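Local coordinates for alginate lyase (Aplysia kurodai, PDB 5GMT), which probably cleaves alginate as a lyase of polysaccharide lyase family 14, with specificity for its polymannuronate stretches, at residues V99-F104 / L141-D146; F137-M142 / G208-C213; S161-R166 / Q177-G182. One frame throughout, in Å; residues are numbered along the deposited sequence.

Interaction 1. Residues V99-F104 / L141-D146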
loop_
_atom_site.group_PDB
_atom_site.type_symbol
_atom_site.label_atom_id
_atom_site.label_comp_id
_atom_site.label_asym_id
_atom_site.label_seq_id
_atom_site.Cartn_x
_atom_site.Cartn_y
_atom_site.Cartn_z
ATOM N N VAL A 99 -9.705 -6.013 2.008
ATOM C CA VAL A 99 -9.065 -6.322 3.284
ATOM C C VAL A 99 -10.075 -6.351 4.441
ATOM O O VAL A 99 -10.936 -5.474 4.557
ATOM C CB VAL A 99 -7.927 -5.312 3.594
ATOM C CG1 VAL A 99 -8.450 -3.873 3.591
ATOM C CG2 VAL A 99 -7.247 -5.632 4.910
ATOM N N TYR A 100 -9.965 -7.391 5.269
ATOM C CA TYR A 100 -10.732 -7.529 6.506
ATOM C C TYR A 100 -9.844 -7.231 7.713
ATOM O O TYR A 100 -8.741 -7.768 7.813
ATOM C CB TYR A 100 -11.300 -8.955 6.613
ATOM C CG TYR A 100 -12.299 -9.162 7.732
ATOM C CD1 TYR A 100 -11.881 -9.378 9.040
ATOM C CD2 TYR A 100 -13.661 -9.179 7.468
ATOM C CE1 TYR A 100 -12.806 -9.578 10.069
ATOM C CE2 TYR A 100 -14.589 -9.377 8.485
ATOM C CZ TYR A 100 -14.155 -9.579 9.778
ATOM O OH TYR A 100 -15.089 -9.776 10.781
ATOM N N PHE A 101 -10.314 -6.390 8.634
ATOM C CA PHE A 101 -9.591 -6.143 9.882
ATOM C C PHE A 101 -10.250 -6.893 11.024
ATOM O O PHE A 101 -11.413 -6.659 11.328
ATOM C CB PHE A 101 -9.551 -4.645 10.227
ATOM C CG PHE A 101 -8.836 -3.807 9.208
ATOM C CD1 PHE A 101 -9.527 -3.263 8.131
ATOM C CD2 PHE A 101 -7.479 -3.563 9.323
ATOM C CE1 PHE A 101 -8.878 -2.485 7.183
ATOM C CE2 PHE A 101 -6.822 -2.776 8.372
ATOM C CZ PHE A 101 -7.527 -2.245 7.301
ATOM N N GLU A 102 -9.502 -7.781 11.662
ATOM C CA GLU A 102 -10.060 -8.556 12.772
ATOM C C GLU A 102 -9.403 -8.193 14.097
ATOM O O GLU A 102 -8.192 -8.371 14.267
ATOM C CB GLU A 102 -9.903 -10.053 12.498
ATOM C CG GLU A 102 -10.440 -10.923 13.616
ATOM C CD GLU A 102 -10.159 -12.386 13.369
ATOM O OE1 GLU A 102 -10.489 -12.864 12.262
ATOM O OE2 GLU A 102 -9.595 -13.046 14.272
ATOM N N ASN A 103 -10.216 -7.675 15.021
ATOM C CA ASN A 103 -9.788 -7.298 16.372
ATOM C C ASN A 103 -8.850 -6.083 16.407
ATOM O O ASN A 103 -7.898 -6.045 17.185
ATOM C CB ASN A 103 -9.126 -8.483 17.081
ATOM C CG ASN A 103 -9.235 -8.390 18.588
ATOM O OD1 ASN A 103 -10.201 -7.838 19.109
ATOM N ND2 ASN A 103 -8.241 -8.906 19.292
ATOM N N PHE A 104 -9.141 -5.095 15.564
ATOM C CA PHE A 104 -8.438 -3.813 15.584
ATOM C C PHE A 104 -9.229 -2.803 16.422
ATOM O O PHE A 104 -10.410 -2.587 16.150
ATOM C CB PHE A 104 -8.255 -3.272 14.161
ATOM C CG PHE A 104 -7.171 -3.967 13.368
ATOM C CD1 PHE A 104 -7.296 -5.298 13.014
ATOM C CD2 PHE A 104 -6.044 -3.269 12.950
ATOM C CE1 PHE A 104 -6.302 -5.929 12.276
ATOM C CE2 PHE A 104 -5.042 -3.899 12.210
ATOM C CZ PHE A 104 -5.178 -5.224 11.875
ATOM N N LEU A 141 -0.743 2.623 1.629
ATOM C CA LEU A 141 -1.748 3.259 2.474
ATOM C C LEU A 141 -1.310 3.076 3.917
ATOM O O LEU A 141 -0.443 2.246 4.212
ATOM C CB LEU A 141 -3.140 2.659 2.232
ATOM C CG LEU A 141 -3.999 3.190 1.075
ATOM C CD1 LEU A 141 -3.286 3.021 -0.249
ATOM C CD2 LEU A 141 -5.349 2.460 1.043
ATOM N N MET A 142 -1.874 3.867 4.819
ATOM C CA MET A 142 -1.682 3.616 6.239
ATOM C C MET A 142 -3.013 3.724 6.940
ATOM O O MET A 142 -3.903 4.423 6.460
ATOM C CB MET A 142 -0.685 4.600 6.865
ATOM C CG MET A 142 0.770 4.155 6.791
ATOM S SD MET A 142 1.853 5.099 7.896
ATOM C CE MET A 142 1.223 4.628 9.504
ATOM N N TRP A 143 -3.167 3.009 8.050
ATOM C CA TRP A 143 -4.220 3.369 8.991
ATOM C C TRP A 143 -3.571 4.189 10.085
ATOM O O TRP A 143 -2.339 4.242 10.207
ATOM C CB TRP A 143 -4.954 2.143 9.565
ATOM C CG TRP A 143 -4.178 1.317 10.563
ATOM C CD1 TRP A 143 -4.047 1.545 11.911
ATOM C CD2 TRP A 143 -3.455 0.113 10.291
ATOM N NE1 TRP A 143 -3.268 0.566 12.484
ATOM C CE2 TRP A 143 -2.899 -0.331 11.512
ATOM C CE3 TRP A 143 -3.219 -0.634 9.130
ATOM C CZ2 TRP A 143 -2.118 -1.484 11.603
ATOM C CZ3 TRP A 143 -2.449 -1.786 9.226
ATOM C CH2 TRP A 143 -1.903 -2.196 10.454
ATOM N N ARG A 144 -4.409 4.870 10.846
ATOM C CA ARG A 144 -3.941 5.705 11.925
ATOM C C ARG A 144 -4.831 5.466 13.122
ATOM O O ARG A 144 -5.636 4.527 13.135
ATOM C CB ARG A 144 -3.956 7.183 11.521
ATOM C CG ARG A 144 -2.941 7.559 10.447
ATOM C CD ARG A 144 -1.532 7.682 11.021
ATOM N NE ARG A 144 -0.540 7.970 9.984
ATOM C CZ ARG A 144 0.769 8.080 10.207
ATOM N NH1 ARG A 144 1.606 8.328 9.204
ATOM N NH2 ARG A 144 1.244 7.946 11.440
ATOM N N LYS A 145 -4.658 6.308 14.132
ATOM C CA LYS A 145 -5.551 6.346 15.276
ATOM C C LYS A 145 -7.014 6.213 14.851
ATOM O O LYS A 145 -7.447 6.871 13.905
ATOM C CB LYS A 145 -5.326 7.661 16.026
ATOM C CG LYS A 145 -6.242 7.904 17.182
ATOM C CD LYS A 145 -6.156 9.358 17.643
ATOM C CE LYS A 145 -4.703 9.830 17.729
ATOM N NZ LYS A 145 -4.601 11.262 18.132
ATOM N N ASP A 146 -7.761 5.353 15.543
ATOM C CA ASP A 146 -9.198 5.163 15.304
ATOM C C ASP A 146 -9.529 4.636 13.905
ATOM O O ASP A 146 -10.674 4.721 13.452
ATOM C CB ASP A 146 -9.958 6.473 15.557
ATOM C CG ASP A 146 -9.722 7.025 16.962
ATOM O OD1 ASP A 146 -9.630 6.213 17.910
ATOM O OD2 ASP A 146 -9.616 8.263 17.115
#
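A buried aromatic contact joins the two sheets of the beta-sandwich here, where the end of strand 92-102 in one sheet faces the end of strand 136-143 in the other. The rings of F104 and W143 form a T-shaped pair, F104 presenting its edge to the face of the indole. The planes stand at 85°, and the ring centroid of F104 lies 5.5 Å from that of the six-membered ring of W143. Contact is made by the outer part of each ring: F104 CE2 sits 3.8 Å from W143 CZ2, over the rim of the indole rather than its middle. A chi1 of 72° sets W143 CG between the backbone N and the carbonyl carbon, and the indole lies between the sheets. F101 adds a looser contact, its CE2 4.3 Å from W143 CE3, and places CD2 over the centre of the F104 ring, 3.7 Å above its plane, so F104 has one face against F101 and an edge against W143. F248 makes a second edge-to-face pair with W143, and L112 of strand 110-118 packs against both F101 and W143. Large flat residues suit this place, bridging the sheets with apolar surface. The one polar atom of the indole, NE1, donates to the carbonyl O of F106, so the tryptophan is buried with its N-H satisfied, while dispersion and weak C-H to pi electrostatics hold the aromatic pair.

Interaction 2. Residues F137-M142 / G208-C213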
loop_
_atom_site.group_PDB
_atom_site.type_symbol
_atom_site.label_atom_id
_atom_site.label_comp_id
_atom_site.label_asym_id
_atom_site.label_seq_id
_atom_site.Cartn_x
_atom_site.Cartn_y
_atom_site.Cartn_z
ATOM N N PHE A 137 9.503 5.749 -6.035
ATOM C CA PHE A 137 8.443 6.361 -5.239
ATOM C C PHE A 137 7.582 5.228 -4.679
ATOM O O PHE A 137 7.476 4.175 -5.296
ATOM C CB PHE A 137 7.614 7.339 -6.078
ATOM C CG PHE A 137 6.916 6.692 -7.249
ATOM C CD1 PHE A 137 7.588 6.484 -8.451
ATOM C CD2 PHE A 137 5.591 6.297 -7.150
ATOM C CE1 PHE A 137 6.945 5.890 -9.529
ATOM C CE2 PHE A 137 4.940 5.700 -8.225
ATOM C CZ PHE A 137 5.623 5.494 -9.419
ATOM N N SER A 138 6.989 5.413 -3.508
ATOM C CA SER A 138 6.108 4.366 -3.002
ATOM C C SER A 138 4.833 4.983 -2.474
ATOM O O SER A 138 4.854 6.071 -1.891
ATOM C CB SER A 138 6.804 3.525 -1.924
ATOM O OG SER A 138 7.061 4.266 -0.747
ATOM N N LEU A 139 3.724 4.277 -2.686
ATOM C CA LEU A 139 2.412 4.822 -2.400
ATOM C C LEU A 139 1.564 3.829 -1.620
ATOM O O LEU A 139 0.427 3.538 -1.993
ATOM C CB LEU A 139 1.707 5.220 -3.702
ATOM C CG LEU A 139 2.463 6.253 -4.556
ATOM C CD1 LEU A 139 1.893 6.351 -5.984
ATOM C CD2 LEU A 139 2.500 7.633 -3.875
ATOM N N ARG A 140 2.131 3.298 -0.545
ATOM C CA ARG A 140 1.353 2.515 0.418
ATOM C C ARG A 140 0.215 3.331 1.040
ATOM O O ARG A 140 0.190 4.559 0.965
ATOM C CB ARG A 140 2.260 1.990 1.527
ATOM C CG ARG A 140 3.296 0.998 1.046
ATOM C CD ARG A 140 4.241 0.660 2.170
ATOM N NE ARG A 140 5.146 1.771 2.481
ATOM C CZ ARG A 140 6.102 1.732 3.399
ATOM N NH1 ARG A 140 6.313 0.626 4.115
ATOM N NH2 ARG A 140 6.856 2.810 3.599
ATOM N N LEU A 141 -0.743 2.623 1.629
ATOM C CA LEU A 141 -1.748 3.259 2.474
ATOM C C LEU A 141 -1.310 3.076 3.917
ATOM O O LEU A 141 -0.443 2.246 4.212
ATOM C CB LEU A 141 -3.140 2.659 2.232
ATOM C CG LEU A 141 -3.999 3.190 1.075
ATOM C CD1 LEU A 141 -3.286 3.021 -0.249
ATOM C CD2 LEU A 141 -5.349 2.460 1.043
ATOM N N MET A 142 -1.874 3.867 4.819
ATOM C CA MET A 142 -1.682 3.616 6.239
ATOM C C MET A 142 -3.013 3.724 6.940
ATOM O O MET A 142 -3.903 4.423 6.460
ATOM C CB MET A 142 -0.685 4.600 6.865
ATOM C CG MET A 142 0.770 4.155 6.791
ATOM S SD MET A 142 1.853 5.099 7.896
ATOM C CE MET A 142 1.223 4.628 9.504
ATOM N N GLY A 208 0.849 14.731 -11.456
ATOM C CA GLY A 208 0.486 13.355 -11.142
ATOM C C GLY A 208 -0.647 13.367 -10.128
ATOM O O GLY A 208 -0.902 14.401 -9.503
ATOM N N TRP A 209 -1.328 12.235 -9.955
ATOM C CA TRP A 209 -2.355 12.156 -8.924
ATOM C C TRP A 209 -2.611 10.746 -8.429
ATOM O O TRP A 209 -2.262 9.760 -9.086
ATOM C CB TRP A 209 -3.672 12.762 -9.433
ATOM C CG TRP A 209 -4.179 12.227 -10.753
ATOM C CD1 TRP A 209 -3.808 12.640 -12.002
ATOM C CD2 TRP A 209 -5.189 11.224 -10.949
ATOM N NE1 TRP A 209 -4.505 11.940 -12.961
ATOM C CE2 TRP A 209 -5.364 11.070 -12.337
ATOM C CE3 TRP A 209 -5.955 10.437 -10.083
ATOM C CZ2 TRP A 209 -6.277 10.162 -12.880
ATOM C CZ3 TRP A 209 -6.859 9.530 -10.626
ATOM C CH2 TRP A 209 -7.010 9.401 -12.006
ATOM N N VAL A 210 -3.212 10.667 -7.246
ATOM C CA VAL A 210 -3.611 9.400 -6.655
ATOM C C VAL A 210 -5.048 9.525 -6.145
ATOM O O VAL A 210 -5.377 10.448 -5.396
ATOM C CB VAL A 210 -2.683 8.991 -5.489
ATOM C CG1 VAL A 210 -3.100 7.640 -4.931
ATOM C CG2 VAL A 210 -1.212 8.952 -5.941
ATOM N N LYS A 211 -5.899 8.600 -6.559
ATOM C CA LYS A 211 -7.274 8.564 -6.070
ATOM C C LYS A 211 -7.481 7.259 -5.325
ATOM O O LYS A 211 -7.287 6.176 -5.883
ATOM C CB LYS A 211 -8.273 8.692 -7.229
ATOM C CG LYS A 211 -9.740 8.640 -6.783
ATOM C CD LYS A 211 -10.708 8.635 -7.960
ATOM C CE LYS A 211 -12.145 8.602 -7.454
ATOM N NZ LYS A 211 -13.150 8.564 -8.550
ATOM N N ILE A 212 -7.846 7.366 -4.055
ATOM C CA ILE A 212 -8.098 6.199 -3.239
ATOM C C ILE A 212 -9.571 6.148 -2.872
ATOM O O ILE A 212 -10.127 7.145 -2.412
ATOM C CB ILE A 212 -7.242 6.226 -1.960
ATOM C CG1 ILE A 212 -5.750 6.086 -2.316
ATOM C CG2 ILE A 212 -7.702 5.144 -0.982
ATOM C CD1 ILE A 212 -4.843 6.275 -1.117
ATOM N N CYS A 213 -10.205 5.001 -3.091
ATOM C CA CYS A 213 -11.580 4.816 -2.649
ATOM C C CYS A 213 -11.600 3.635 -1.703
ATOM O O CYS A 213 -10.959 2.620 -1.958
ATOM C CB CYS A 213 -12.522 4.580 -3.828
ATOM S SG CYS A 213 -12.690 5.995 -4.925
#
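L141 CG lies anti to the carbonyl carbon (chi1 -84°) and a chi2 of 59° then places its CD1, while I212 extends its own CD1 with a chi2 of 173°; these torsions bring the two side chains together tip to tip. The closest approach is 3.7 Å, between L141 CD1 and I212 CD1. Both branches of the leucine take part, for L141 CD2 also rests 4.1 Å from I212 CG2. Two residues earlier on each strand, L139 and V210 cross at a slant, with L139 CD1 4.1 Å from V210 CG2. L139 and L141 of strand 136-143 both reach the inside of the sandwich, where they meet V210 and I212 of strand 208-216. The paired CA atoms lie 8.7 Å (L139 to V210) and 9.0 Å (L141 to I212) apart, a gap filled by side chains. Leucine supplies reach, while the beta-branched valine and isoleucine suit an extended backbone. Outside the segments, L151 touches I212, and L139 also touches E196 and V198 of strand 191-199. With only methyl and methine groups meeting, cohesion comes from dispersion and the exclusion of water, which impose little directional demand on the sheets.

Interaction 3. Residues S161-R166 / Q177-G182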
loop_
_atom_site.group_PDB
_atom_site.type_symbol
_atom_site.label_atom_id
_atom_site.label_comp_id
_atom_site.label_asym_id
_atom_site.label_seq_id
_atom_site.Cartn_x
_atom_site.Cartn_y
_atom_site.Cartn_z
ATOM N N SER A 161 5.068 24.276 -5.137
ATOM C CA SER A 161 5.167 25.312 -4.113
ATOM C C SER A 161 4.010 25.201 -3.116
ATOM O O SER A 161 2.865 24.963 -3.503
ATOM C CB SER A 161 5.189 26.707 -4.746
ATOM O OG SER A 161 6.304 26.841 -5.604
ATOM N N GLY A 162 4.325 25.337 -1.833
ATOM C CA GLY A 162 3.313 25.304 -0.790
ATOM C C GLY A 162 2.814 23.917 -0.400
ATOM O O GLY A 162 1.889 23.810 0.401
ATOM N N PHE A 163 3.429 22.870 -0.947
ATOM C CA PHE A 163 2.991 21.483 -0.713
ATOM C C PHE A 163 2.778 21.152 0.761
ATOM O O PHE A 163 1.740 20.602 1.138
ATOM C CB PHE A 163 4.006 20.499 -1.311
ATOM C CG PHE A 163 3.681 19.047 -1.054
ATOM C CD1 PHE A 163 2.834 18.349 -1.910
ATOM C CD2 PHE A 163 4.243 18.372 0.028
ATOM C CE1 PHE A 163 2.539 17.003 -1.680
ATOM C CE2 PHE A 163 3.954 17.028 0.263
ATOM C CZ PHE A 163 3.100 16.344 -0.597
ATOM N N LYS A 164 3.762 21.494 1.588
ATOM C CA LYS A 164 3.725 21.181 3.012
ATOM C C LYS A 164 2.547 21.824 3.726
ATOM O O LYS A 164 2.093 21.320 4.750
ATOM C CB LYS A 164 5.040 21.611 3.679
ATOM C CG LYS A 164 6.232 20.780 3.232
ATOM C CD LYS A 164 7.544 21.287 3.810
ATOM C CE LYS A 164 8.699 20.372 3.423
ATOM N NZ LYS A 164 8.567 19.000 4.009
ATOM N N ASP A 165 2.044 22.924 3.169
ATOM C CA ASP A 165 0.956 23.688 3.781
ATOM C C ASP A 165 -0.431 23.342 3.243
ATOM O O ASP A 165 -1.425 23.974 3.621
ATOM C CB ASP A 165 1.199 25.186 3.586
ATOM C CG ASP A 165 2.411 25.681 4.338
ATOM O OD1 ASP A 165 2.616 25.243 5.488
ATOM O OD2 ASP A 165 3.167 26.500 3.770
ATOM N N ARG A 166 -0.494 22.366 2.342
ATOM C CA ARG A 166 -1.763 21.902 1.795
ATOM C C ARG A 166 -2.651 21.351 2.892
ATOM O O ARG A 166 -2.172 20.713 3.832
ATOM C CB ARG A 166 -1.533 20.834 0.722
ATOM C CG ARG A 166 -1.072 21.410 -0.606
ATOM C CD ARG A 166 -0.531 20.349 -1.556
ATOM N NE ARG A 166 -1.474 19.251 -1.749
ATOM C CZ ARG A 166 -1.469 18.434 -2.794
ATOM N NH1 ARG A 166 -0.578 18.593 -3.770
ATOM N NH2 ARG A 166 -2.365 17.460 -2.867
ATOM N N GLN A 177 5.045 11.044 3.423
ATOM C CA GLN A 177 4.089 12.140 3.521
ATOM C C GLN A 177 2.697 11.564 3.751
ATOM O O GLN A 177 2.311 10.599 3.097
ATOM C CB GLN A 177 4.112 12.999 2.250
ATOM C CG GLN A 177 5.509 13.307 1.743
ATOM C CD GLN A 177 6.342 14.009 2.796
ATOM O OE1 GLN A 177 5.904 15.002 3.382
ATOM N NE2 GLN A 177 7.525 13.478 3.065
ATOM N N SER A 178 1.950 12.130 4.691
ATOM C CA SER A 178 0.575 11.689 4.918
ATOM C C SER A 178 -0.359 12.541 4.083
ATOM O O SER A 178 -0.450 13.752 4.290
ATOM C CB SER A 178 0.195 11.780 6.400
ATOM O OG SER A 178 0.962 10.865 7.155
ATOM N N LEU A 179 -1.039 11.905 3.132
ATOM C CA LEU A 179 -1.987 12.609 2.265
ATOM C C LEU A 179 -3.406 12.112 2.497
ATOM O O LEU A 179 -3.678 10.906 2.431
ATOM C CB LEU A 179 -1.607 12.429 0.794
ATOM C CG LEU A 179 -0.368 13.256 0.428
ATOM C CD1 LEU A 179 0.678 12.350 -0.187
ATOM C CD2 LEU A 179 -0.727 14.369 -0.529
ATOM N N GLY A 180 -4.301 13.050 2.778
ATOM C CA GLY A 180 -5.707 12.739 2.913
ATOM C C GLY A 180 -6.087 12.014 4.187
ATOM O O GLY A 180 -7.102 11.327 4.213
ATOM N N ARG A 181 -5.289 12.157 5.240
ATOM C CA ARG A 181 -5.559 11.432 6.480
ATOM C C ARG A 181 -6.942 11.775 7.007
ATOM O O ARG A 181 -7.297 12.949 7.150
ATOM C CB ARG A 181 -4.498 11.725 7.542
ATOM C CG ARG A 181 -4.616 10.849 8.795
ATOM C CD ARG A 181 -3.671 11.318 9.900
ATOM N NE ARG A 181 -2.262 11.204 9.519
ATOM C CZ ARG A 181 -1.254 11.603 10.290
ATOM N NH1 ARG A 181 -1.508 12.147 11.476
ATOM N NH2 ARG A 181 -0.002 11.475 9.880
ATOM N N GLY A 182 -7.734 10.738 7.259
ATOM C CA GLY A 182 -9.066 10.907 7.813
ATOM C C GLY A 182 -10.165 11.078 6.787
ATOM O O GLY A 182 -11.348 11.102 7.147
#
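The chain turns through a short 3-10 segment at residues 163-165, closed by backbone bonds from D165 N to G162 O and from R166 N to F163 O, and faces strand 177-179 near the edge of one sheet of the beta-sandwich. The nearest CA atoms, those of R166 and L179, are 9.3 Å apart, so side chains make the contact. G162 leads into the turn with a positive phi, a backbone shape that glycine adopts readily. F163, whose CG is anti to the backbone N (chi1 177°), packs its ring beside the strand, where F163 CZ lies 4.3 Å from L179 CD2. L179 CD2 also lies 4.2 Å from R166 NH2, a van der Waals touch, oblique to a guanidinium whose charge is engaged by salt bridges to D168 and E160. A branched apolar side chain suits L179, which is buried among F163 and, on the neighbouring strand 149-154, L151 and A153; L229 of strand 222-229 touches both F163 and R166. Q177, bent at chi2, brings OE1 to the edge of the F163 ring, near its plane, 4.2 Å from F163 CE2; amide and ring planes differ by 56°, and the amide nitrogen donates to the carbonyl O of H172. Further along, R181 bends back on its own segment and, together with S178, engages E150. R181 NH2 donates to S178 OG at 3.0 Å with an angle of 160°, the serine oxygen lying in the guanidinium plane.

How the interactions relate
Interactions 1 and 2 share strand 136-143, overlapping at L141 and M142; their centres are about 17 Å apart, and both span the sandwich to the other sheet, through strands 92-102 and 208-216. Interaction 3 lies farther out, its centre about 12 Å from that of interaction 2 and 21 Å from that of interaction 1, yet strand 177-179 belongs to the same sheet as strand 136-143, with strand 149-154 between them. Along the chain interaction 3 is nested inside the loop closed by interaction 2. It touches interaction 1 where R144 meets S178 and R181 around E150. Together they tie the two sheets face to face and fasten a loop near the edge of one of them.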